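Local coordinates for protein sensory box histidine kinase/response regulator (Burkholderia thailandensis, PDB 3MR0) that probably acts as a two-component sensor kinase that relays signals by phosphotransfer, this chain being its PAS sensory domain, at residues D94-Q99 / I119-D124; H61-A66 / E85-T90. All blocks are in the same frame, centred on the assembly; numbering follows the deposited sequence. Where two conformers were deposited one is given.

Interaction 1: residues D94-Q99 / I119-D124; sequences DFRWIQ and IMDVTD
Where strand 95-106 meets the end of strand 112-121, Q99 and M120 form a hydrogen-bonded antiparallel pair: Q99 N donates to M120 O (2.9 Å) and M120 N returns the bond to Q99 O. I98 and D121 follow as the non-hydrogen-bonded pair. One step on the chain turns away, and V122 N reaches W97 O (3.0 Å). The hydroxyl of T123 then stands in for a backbone acceptor, taking the bond from W97 N to its OG1 (2.9 Å).

That hydroxyl is positioned by D121, whose OD1 accepts both T123 OG1 (2.7 Å) and T123 N (2.9 Å) from one face of the carboxylate, the latter closing an Asx turn. The other oxygen, D121 OD2, receives R96 NE in a long but nearly straight salt bridge (3.3 Å, 173°), within the guanidinium plane. Bends at chi2 (-75°) and chi3 (-66°) fold R96 back, bringing T123 CB over one guanidinium face. V122, the N-cap residue, lays CG2 against W97 CB (3.9 Å).

This turn thus carries the chain from the PAS sheet into helix 123-140, whose K126 makes a cation-pi contact with W97. On the other edge of strand 95-106 lies strand 82-89, while I98 and I119 pack on helix 36-41.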
ATOM      1  N   ASP A  94       9.631  -8.635   9.355  1.00 32.65           N
ATOM      2  CA  ASP A  94       9.782  -7.270   9.908  1.00 31.83           C
ATOM      3  C   ASP A  94       8.815  -6.271   9.250  1.00 27.94           C
ATOM      4  O   ASP A  94       8.588  -6.305   8.036  1.00 25.76           O
ATOM      5  CB  ASP A  94      11.225  -6.765   9.754  1.00 34.34           C
ATOM      6  CG  ASP A  94      11.950  -6.604  11.095  1.00 37.64           C
ATOM      7  OD1 ASP A  94      11.397  -6.961  12.154  1.00 38.09           O
ATOM      8  OD2 ASP A  94      13.095  -6.117  11.086  1.00 39.66           O
ATOM      9  N   PHE A  95       8.252  -5.374  10.052  1.00 24.81           N
ATOM     10  CA  PHE A  95       7.253  -4.458   9.531  1.00 20.69           C
ATOM     11  C   PHE A  95       7.870  -3.222   8.930  1.00 19.22           C
ATOM     12  O   PHE A  95       8.831  -2.681   9.461  1.00 22.78           O
ATOM     13  CB  PHE A  95       6.235  -4.093  10.614  1.00 20.56           C
ATOM     14  CG  PHE A  95       5.281  -5.209  10.923  1.00 20.74           C
ATOM     15  CD1 PHE A  95       5.541  -6.097  11.955  1.00 22.26           C
ATOM     16  CD2 PHE A  95       4.146  -5.387  10.158  1.00 18.75           C
ATOM     17  CE1 PHE A  95       4.666  -7.155  12.228  1.00 22.68           C
ATOM     18  CE2 PHE A  95       3.275  -6.413  10.417  1.00 20.13           C
ATOM     19  CZ  PHE A  95       3.534  -7.314  11.458  1.00 21.58           C
ATOM     20  N   ARG A  96       7.321  -2.787   7.804  1.00 16.93           N
ATOM     21  CA  ARG A  96       7.649  -1.485   7.244  1.00 16.88           C
ATOM     22  C   ARG A  96       6.355  -0.696   7.022  1.00 17.30           C
ATOM     23  O   ARG A  96       5.279  -1.276   6.896  1.00 19.92           O
ATOM     24  CB  ARG A  96       8.390  -1.636   5.906  1.00 17.21           C
ATOM     25  CG  ARG A  96       9.592  -2.587   5.920  1.00 19.21           C
ATOM     26  CD  ARG A  96      10.854  -2.014   6.617  1.00 30.75           C
ATOM     27  NE  ARG A  96      11.437  -0.870   5.904  1.00 30.44           N
ATOM     28  CZ  ARG A  96      12.591  -0.275   6.211  1.00 28.73           C
ATOM     29  NH1 ARG A  96      12.998   0.767   5.486  1.00 28.32           N
ATOM     30  NH2 ARG A  96      13.339  -0.717   7.223  1.00 28.16           N
ATOM     31  N   TRP A  97       6.449   0.625   6.963  1.00 16.11           N
ATOM     32  CA  TRP A  97       5.305   1.428   6.584  1.00 16.10           C
ATOM     33  C   TRP A  97       5.342   1.644   5.083  1.00 15.67           C
ATOM     34  O   TRP A  97       6.395   1.899   4.515  1.00 14.88           O
ATOM     35  CB  TRP A  97       5.328   2.797   7.253  1.00 16.08           C
ATOM     36  CG  TRP A  97       5.009   2.783   8.704  1.00 16.20           C
ATOM     37  CD1 TRP A  97       5.869   2.526   9.735  1.00 17.47           C
ATOM     38  CD2 TRP A  97       3.745   3.073   9.295  1.00 18.21           C
ATOM     39  NE1 TRP A  97       5.206   2.620  10.936  1.00 18.82           N
ATOM     40  CE2 TRP A  97       3.897   2.958  10.691  1.00 19.00           C
ATOM     41  CE3 TRP A  97       2.486   3.399   8.783  1.00 18.73           C
ATOM     42  CZ2 TRP A  97       2.840   3.178  11.579  1.00 19.19           C
ATOM     43  CZ3 TRP A  97       1.436   3.612   9.678  1.00 18.99           C
ATOM     44  CH2 TRP A  97       1.627   3.509  11.050  1.00 17.77           C
ATOM     45  N   ILE A  98       4.181   1.527   4.453  1.00 16.19           N
ATOM     46  CA  ILE A  98       4.011   1.923   3.063  1.00 17.41           C
ATOM     47  C   ILE A  98       2.884   2.953   2.955  1.00 16.84           C
ATOM     48  O   ILE A  98       1.927   2.936   3.742  1.00 17.21           O
ATOM     49  CB  ILE A  98       3.671   0.707   2.140  1.00 15.00           C
ATOM     50  CG1 ILE A  98       2.447  -0.071   2.657  1.00 14.77           C
ATOM     51  CG2 ILE A  98       4.864  -0.211   1.971  1.00 15.13           C
ATOM     52  CD1 ILE A  98       2.010  -1.223   1.735  1.00 15.16           C
ATOM     53  N   GLN A  99       3.000   3.855   1.985  1.00 17.50           N
ATOM     54  CA  GLN A  99       1.843   4.621   1.514  1.00 17.55           C
ATOM     55  C   GLN A  99       1.293   3.894   0.280  1.00 17.57           C
ATOM     56  O   GLN A  99       2.062   3.527  -0.608  1.00 17.42           O
ATOM     57  CB  GLN A  99       2.238   6.050   1.143  1.00 17.91           C
ATOM     58  CG  GLN A  99       1.111   6.829   0.500  1.00 17.71           C
ATOM     59  CD  GLN A  99       1.552   8.180  -0.017  1.00 18.77           C
ATOM     60  OE1 GLN A  99       2.726   8.375  -0.331  1.00 18.24           O
ATOM     61  NE2 GLN A  99       0.611   9.110  -0.133  1.00 18.84           N
ATOM     62  N   ILE A 119       2.812   1.527  -4.367  1.00 15.31           N
ATOM     63  CA  ILE A 119       3.192   1.631  -2.982  1.00 14.95           C
ATOM     64  C   ILE A 119       4.568   2.300  -2.907  1.00 16.12           C
ATOM     65  O   ILE A 119       5.381   2.168  -3.816  1.00 15.81           O
ATOM     66  CB  ILE A 119       3.208   0.252  -2.269  1.00 15.73           C
ATOM     67  CG1 ILE A 119       4.205  -0.713  -2.931  1.00 15.56           C
ATOM     68  CG2 ILE A 119       1.809  -0.335  -2.217  1.00 14.93           C
ATOM     69  CD1 ILE A 119       4.484  -1.966  -2.116  1.00 14.43           C
HETATM   70  N   MSE A 120       4.811   3.031  -1.824  1.00 17.28           N
HETATM   71  CA  MSE A 120       6.140   3.554  -1.525  1.00 16.83           C
HETATM   72  C   MSE A 120       6.481   3.209  -0.090  1.00 16.07           C
HETATM   73  O   MSE A 120       5.584   3.196   0.765  1.00 17.13           O
HETATM   74  CB  MSE A 120       6.206   5.069  -1.739  1.00 15.81           C
HETATM   75  CG  MSE A 120       6.342   5.460  -3.183  1.00 15.47           C
HETATM   76 SE   MSE A 120       6.951   7.294  -3.411  0.78 22.74          SE
HETATM   77  CE  MSE A 120       5.320   8.239  -3.021  1.00 21.36           C
ATOM     78  N   ASP A 121       7.753   2.929   0.175  1.00 14.29           N
ATOM     79  CA  ASP A 121       8.189   2.666   1.545  1.00 16.32           C
ATOM     80  C   ASP A 121       8.429   3.979   2.243  1.00 16.55           C
ATOM     81  O   ASP A 121       9.348   4.698   1.869  1.00 16.98           O
ATOM     82  CB  ASP A 121       9.472   1.830   1.607  1.00 17.28           C
ATOM     83  CG  ASP A 121       9.759   1.330   3.015  1.00 18.78           C
ATOM     84  OD1 ASP A 121       9.842   2.154   3.942  1.00 17.60           O
ATOM     85  OD2 ASP A 121       9.863   0.106   3.219  1.00 21.12           O
ATOM     86  N   VAL A 122       7.595   4.287   3.236  1.00 14.73           N
ATOM     87  CA  VAL A 122       7.672   5.547   3.984  1.00 14.47           C
ATOM     88  C   VAL A 122       8.080   5.328   5.450  1.00 14.77           C
ATOM     89  O   VAL A 122       7.753   6.134   6.316  1.00 16.21           O
ATOM     90  CB  VAL A 122       6.335   6.351   3.926  1.00 14.05           C
ATOM     91  CG1 VAL A 122       6.007   6.763   2.483  1.00 13.82           C
ATOM     92  CG2 VAL A 122       5.188   5.568   4.575  1.00 13.68           C
ATOM     93  N   THR A 123       8.808   4.242   5.711  1.00 13.56           N
ATOM     94  CA  THR A 123       9.141   3.858   7.067  1.00 13.32           C
ATOM     95  C   THR A 123       9.894   4.934   7.806  1.00 15.73           C
ATOM     96  O   THR A 123       9.503   5.296   8.909  1.00 16.79           O
ATOM     97  CB  THR A 123       9.938   2.526   7.124  1.00 15.52           C
ATOM     98  OG1 THR A 123       9.191   1.505   6.458  1.00 15.06           O
ATOM     99  CG2 THR A 123      10.168   2.095   8.563  1.00 16.19           C
ATOM    100  N   ASP A 124      10.969   5.438   7.202  1.00 17.25           N
ATOM    101  CA  ASP A 124      11.859   6.415   7.861  1.00 18.93           C
ATOM    102  C   ASP A 124      11.188   7.722   8.230  1.00 16.90           C
ATOM    103  O   ASP A 124      11.483   8.290   9.275  1.00 16.98           O
ATOM    104  CB  ASP A 124      13.112   6.685   7.023  1.00 21.46           C
ATOM    105  CG  ASP A 124      14.156   5.621   7.210  1.00 24.66           C
ATOM    106  OD1 ASP A 124      13.976   4.801   8.129  1.00 25.97           O
ATOM    107  OD2 ASP A 124      15.149   5.603   6.448  1.00 27.48           O
TER

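Interaction 2: residues H61-A66 / E85-T90; sequences HPDDRA and EYRVRT
R87 grips D64 side-on with two nitrogens, NE donating to OD2 (2.9 Å) and NH2 to OD1 (2.8 Å), in a paired salt bridge. The fit is not coplanar: carboxylate and guanidinium are turned 41° apart, and although both oxygens lie close to the guanidinium plane, NH2 meets OD1 from above the carboxylate. A third bond comes from the backbone, R87 N to D64 OD2 (2.9 Å). NE approaches that oxygen on its syn side and the backbone N on its anti side, from opposite faces of the carboxylate, so the acid is tied to both the main chain and the side chain of one residue. R67 adds a further salt bridge to OD1, and this concentration of positive charge would be expected to keep the buried acid ionised.

H61 supplies the matching backbone bond, its N donating to R87 O (2.9 Å). Within the PAS fold these bonds fasten the turn leading into helix 65-78 to strand 82-89, an outermost strand of the antiparallel sheet. The turn is itself held by D64 N bonding to H61 O.

Around the polar centre, the H61 imidazole covers one face of the guanidinium, with the planes 35° apart and CD2 resting 3.5 Å from R87 CD. With CG anti to the backbone N (chi1 -154°), the ring is carried out over the guanidinium face, the two side chains crossing at a slant, and the ring of F95 stacks on the imidazole. D63 CB touches R87 NH2 (3.4 Å), while a water held by D63 OD2 makes a weak bond to that same nitrogen. Deeper in, D64 CB packs on Y86 CB (3.8 Å), whose ring leads away into a pocket occupied by a bound polyether, probably from the crystallisation liquor.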
ATOM      1  N   HIS A  61      -0.502  -5.238   9.225  1.00 23.84           N
ATOM      2  CA  HIS A  61      -0.353  -5.218  10.681  1.00 22.78           C
ATOM      3  C   HIS A  61      -1.740  -5.282  11.317  1.00 22.83           C
ATOM      4  O   HIS A  61      -2.640  -4.579  10.879  1.00 23.00           O
ATOM      5  CB  HIS A  61       0.335  -3.925  11.105  1.00 22.36           C
ATOM      6  CG  HIS A  61       1.071  -4.030  12.399  1.00 23.63           C
ATOM      7  ND1 HIS A  61       0.521  -4.607  13.520  1.00 25.89           N
ATOM      8  CD2 HIS A  61       2.313  -3.633  12.751  1.00 24.52           C
ATOM      9  CE1 HIS A  61       1.394  -4.569  14.510  1.00 26.51           C
ATOM     10  NE2 HIS A  61       2.489  -3.976  14.070  1.00 25.95           N
ATOM     11  N   PRO A  62      -1.920  -6.116  12.353  1.00 23.40           N
ATOM     12  CA  PRO A  62      -3.218  -6.209  13.035  1.00 23.29           C
ATOM     13  C   PRO A  62      -3.853  -4.875  13.405  1.00 22.94           C
ATOM     14  O   PRO A  62      -5.065  -4.793  13.311  1.00 23.47           O
ATOM     15  CB  PRO A  62      -2.902  -7.005  14.305  1.00 23.93           C
ATOM     16  CG  PRO A  62      -1.381  -7.089  14.367  1.00 25.64           C
ATOM     17  CD  PRO A  62      -0.934  -7.033  12.942  1.00 24.83           C
ATOM     18  N   ASP A  63      -3.081  -3.868  13.810  1.00 22.96           N
ATOM     19  CA  ASP A  63      -3.665  -2.574  14.192  1.00 24.29           C
ATOM     20  C   ASP A  63      -4.220  -1.737  13.031  1.00 23.10           C
ATOM     21  O   ASP A  63      -5.103  -0.907  13.234  1.00 24.13           O
ATOM     22  CB  ASP A  63      -2.679  -1.740  15.009  1.00 25.11           C
ATOM     23  CG  ASP A  63      -2.585  -2.197  16.428  1.00 28.77           C
ATOM     24  OD1 ASP A  63      -3.264  -3.177  16.783  1.00 29.51           O
ATOM     25  OD2 ASP A  63      -1.824  -1.579  17.194  1.00 31.40           O
ATOM     26  N   ASP A  64      -3.713  -1.969  11.821  1.00 19.42           N
ATOM     27  CA  ASP A  64      -4.120  -1.195  10.647  1.00 19.90           C
ATOM     28  C   ASP A  64      -5.189  -1.868   9.783  1.00 20.43           C
ATOM     29  O   ASP A  64      -5.801  -1.224   8.930  1.00 20.98           O
ATOM     30  CB  ASP A  64      -2.896  -0.919   9.764  1.00 19.38           C
ATOM     31  CG  ASP A  64      -1.851  -0.086  10.469  1.00 22.54           C
ATOM     32  OD1 ASP A  64      -2.239   0.742  11.341  1.00 24.36           O
ATOM     33  OD2 ASP A  64      -0.642  -0.265  10.154  1.00 22.10           O
ATOM     34  N   ARG A  65      -5.362  -3.168   9.985  1.00 21.06           N
ATOM     35  CA  ARG A  65      -6.223  -4.015   9.169  1.00 22.28           C
ATOM     36  C   ARG A  65      -7.601  -3.404   8.943  1.00 20.91           C
ATOM     37  O   ARG A  65      -8.049  -3.278   7.817  1.00 20.57           O
ATOM     38  CB  ARG A  65      -6.327  -5.411   9.810  1.00 25.71           C
ATOM     39  CG  ARG A  65      -7.008  -6.508   8.971  1.00 30.81           C
ATOM     40  CD  ARG A  65      -6.219  -7.837   9.010  1.00 33.68           C
ATOM     41  NE  ARG A  65      -6.005  -8.347  10.372  1.00 36.74           N
ATOM     42  CZ  ARG A  65      -4.897  -8.965  10.808  1.00 36.12           C
ATOM     43  NH1 ARG A  65      -3.844  -9.149  10.003  1.00 34.34           N
ATOM     44  NH2 ARG A  65      -4.840  -9.398  12.066  1.00 34.82           N
ATOM     45  N   ALA A  66      -8.270  -3.007  10.010  1.00 20.35           N
ATOM     46  CA  ALA A  66      -9.619  -2.474   9.879  1.00 20.42           C
ATOM     47  C   ALA A  66      -9.608  -1.162   9.120  1.00 20.36           C
ATOM     48  O   ALA A  66     -10.406  -0.961   8.220  1.00 21.29           O
ATOM     49  CB  ALA A  66     -10.240  -2.296  11.245  1.00 22.66           C
ATOM     50  N   GLU A  85      -1.731   5.098   4.612  1.00 14.33           N
ATOM     51  CA  GLU A  85      -0.448   4.640   5.065  1.00 15.53           C
ATOM     52  C   GLU A  85      -0.664   3.555   6.092  1.00 16.10           C
ATOM     53  O   GLU A  85      -1.530   3.664   6.958  1.00 16.94           O
ATOM     54  CB  GLU A  85       0.378   5.809   5.603  1.00 18.26           C
ATOM     55  CG  GLU A  85       0.702   6.811   4.497  1.00 20.87           C
ATOM     56  CD  GLU A  85       1.654   7.919   4.923  1.00 23.76           C
ATOM     57  OE1 GLU A  85       1.778   8.185   6.137  1.00 24.59           O
ATOM     58  OE2 GLU A  85       2.279   8.516   4.020  1.00 24.57           O
ATOM     59  N   TYR A  86       0.101   2.479   5.982  1.00 15.93           N
ATOM     60  CA  TYR A  86      -0.040   1.380   6.929  1.00 16.61           C
ATOM     61  C   TYR A  86       1.175   0.457   6.989  1.00 16.88           C
ATOM     62  O   TYR A  86       2.090   0.580   6.183  1.00 17.69           O
ATOM     63  CB  TYR A  86      -1.314   0.582   6.646  1.00 16.52           C
ATOM     64  CG  TYR A  86      -1.385  -0.106   5.295  1.00 16.08           C
ATOM     65  CD1 TYR A  86      -0.975  -1.436   5.139  1.00 16.12           C
ATOM     66  CD2 TYR A  86      -1.917   0.550   4.202  1.00 15.95           C
ATOM     67  CE1 TYR A  86      -1.076  -2.075   3.922  1.00 16.45           C
ATOM     68  CE2 TYR A  86      -2.028  -0.073   2.983  1.00 16.78           C
ATOM     69  CZ  TYR A  86      -1.612  -1.387   2.845  1.00 17.82           C
ATOM     70  OH  TYR A  86      -1.746  -1.997   1.617  1.00 17.86           O
ATOM     71  N   ARG A  87       1.173  -0.460   7.954  1.00 16.31           N
ATOM     72  CA  ARG A  87       2.285  -1.367   8.149  1.00 15.90           C
ATOM     73  C   ARG A  87       2.004  -2.707   7.500  1.00 16.65           C
ATOM     74  O   ARG A  87       0.900  -3.246   7.622  1.00 16.99           O
ATOM     75  CB  ARG A  87       2.578  -1.558   9.646  1.00 16.96           C
ATOM     76  CG  ARG A  87       3.267  -0.371  10.312  1.00 18.64           C
ATOM     77  CD  ARG A  87       2.982  -0.344  11.789  1.00 19.45           C
ATOM     78  NE  ARG A  87       1.552  -0.184  12.033  1.00 21.93           N
ATOM     79  CZ  ARG A  87       1.000  -0.012  13.231  1.00 24.93           C
ATOM     80  NH1 ARG A  87       1.766   0.026  14.318  1.00 25.79           N
ATOM     81  NH2 ARG A  87      -0.317   0.126  13.342  1.00 25.89           N
ATOM     82  N   VAL A  88       3.018  -3.229   6.808  1.00 17.12           N
ATOM     83  CA  VAL A  88       3.004  -4.572   6.231  1.00 17.40           C
ATOM     84  C   VAL A  88       4.209  -5.387   6.699  1.00 19.90           C
ATOM     85  O   VAL A  88       5.308  -4.854   6.876  1.00 19.50           O
ATOM     86  CB  VAL A  88       2.982  -4.582   4.683  1.00 17.97           C
ATOM     87  CG1 VAL A  88       1.649  -4.104   4.163  1.00 19.66           C
ATOM     88  CG2 VAL A  88       4.125  -3.783   4.105  1.00 15.85           C
ATOM     89  N   ARG A  89       3.981  -6.681   6.914  0.57 20.43           N
ATOM     90  CA  ARG A  89       5.031  -7.605   7.311  0.57 21.36           C
ATOM     91  C   ARG A  89       5.831  -8.018   6.073  0.57 22.35           C
ATOM     92  O   ARG A  89       5.295  -8.602   5.122  0.57 23.72           O
ATOM     93  CB  ARG A  89       4.426  -8.832   8.015  0.57 21.19           C
ATOM     94  CG  ARG A  89       5.432  -9.676   8.781  0.57 21.46           C
ATOM     95  CD  ARG A  89       4.773 -10.859   9.479  0.57 22.43           C
ATOM     96  NE  ARG A  89       4.139 -10.517  10.757  0.57 23.48           N
ATOM     97  CZ  ARG A  89       4.733 -10.613  11.946  0.57 23.55           C
ATOM     98  NH1 ARG A  89       5.991 -11.026  12.028  0.57 23.15           N
ATOM     99  NH2 ARG A  89       4.072 -10.294  13.055  0.57 23.77           N
ATOM    100  N   THR A  90       7.116  -7.690   6.081  1.00 21.96           N
ATOM    101  CA  THR A  90       8.003  -8.010   4.967  1.00 21.93           C
ATOM    102  C   THR A  90       8.455  -9.488   5.005  1.00 23.68           C
ATOM    103  O   THR A  90       8.161 -10.222   5.953  1.00 24.15           O
ATOM    104  CB  THR A  90       9.200  -7.053   4.954  1.00 20.35           C
ATOM    105  OG1 THR A  90       9.919  -7.173   6.179  1.00 20.66           O
ATOM    106  CG2 THR A  90       8.716  -5.620   4.833  1.00 19.42           C
TER
HETATM  107  O   HOH W   1      -1.691   1.195  16.219  1.00 30.73           O

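Interactions 1 and 2 share a sheet and touch directly, since strands 95-106 and 82-89 are neighbours: I98 N probably bonds to Y86 O, and V88 N to R96 O. Both are partly buried, but their chemistry differs with their place. Interaction 1 is built on regular strand pairing and ends in a turn that starts a helix; interaction 2 joins an outermost strand to a turn before a helix, relying mainly on one carboxylate. In each, an aspartate pairs with an arginine, more tightly in interaction 2, where the acid is buried, than at the partly exposed site in 94-99/119-124. Side chains also meet between the two, F95 packing against R89 and R96 against T90.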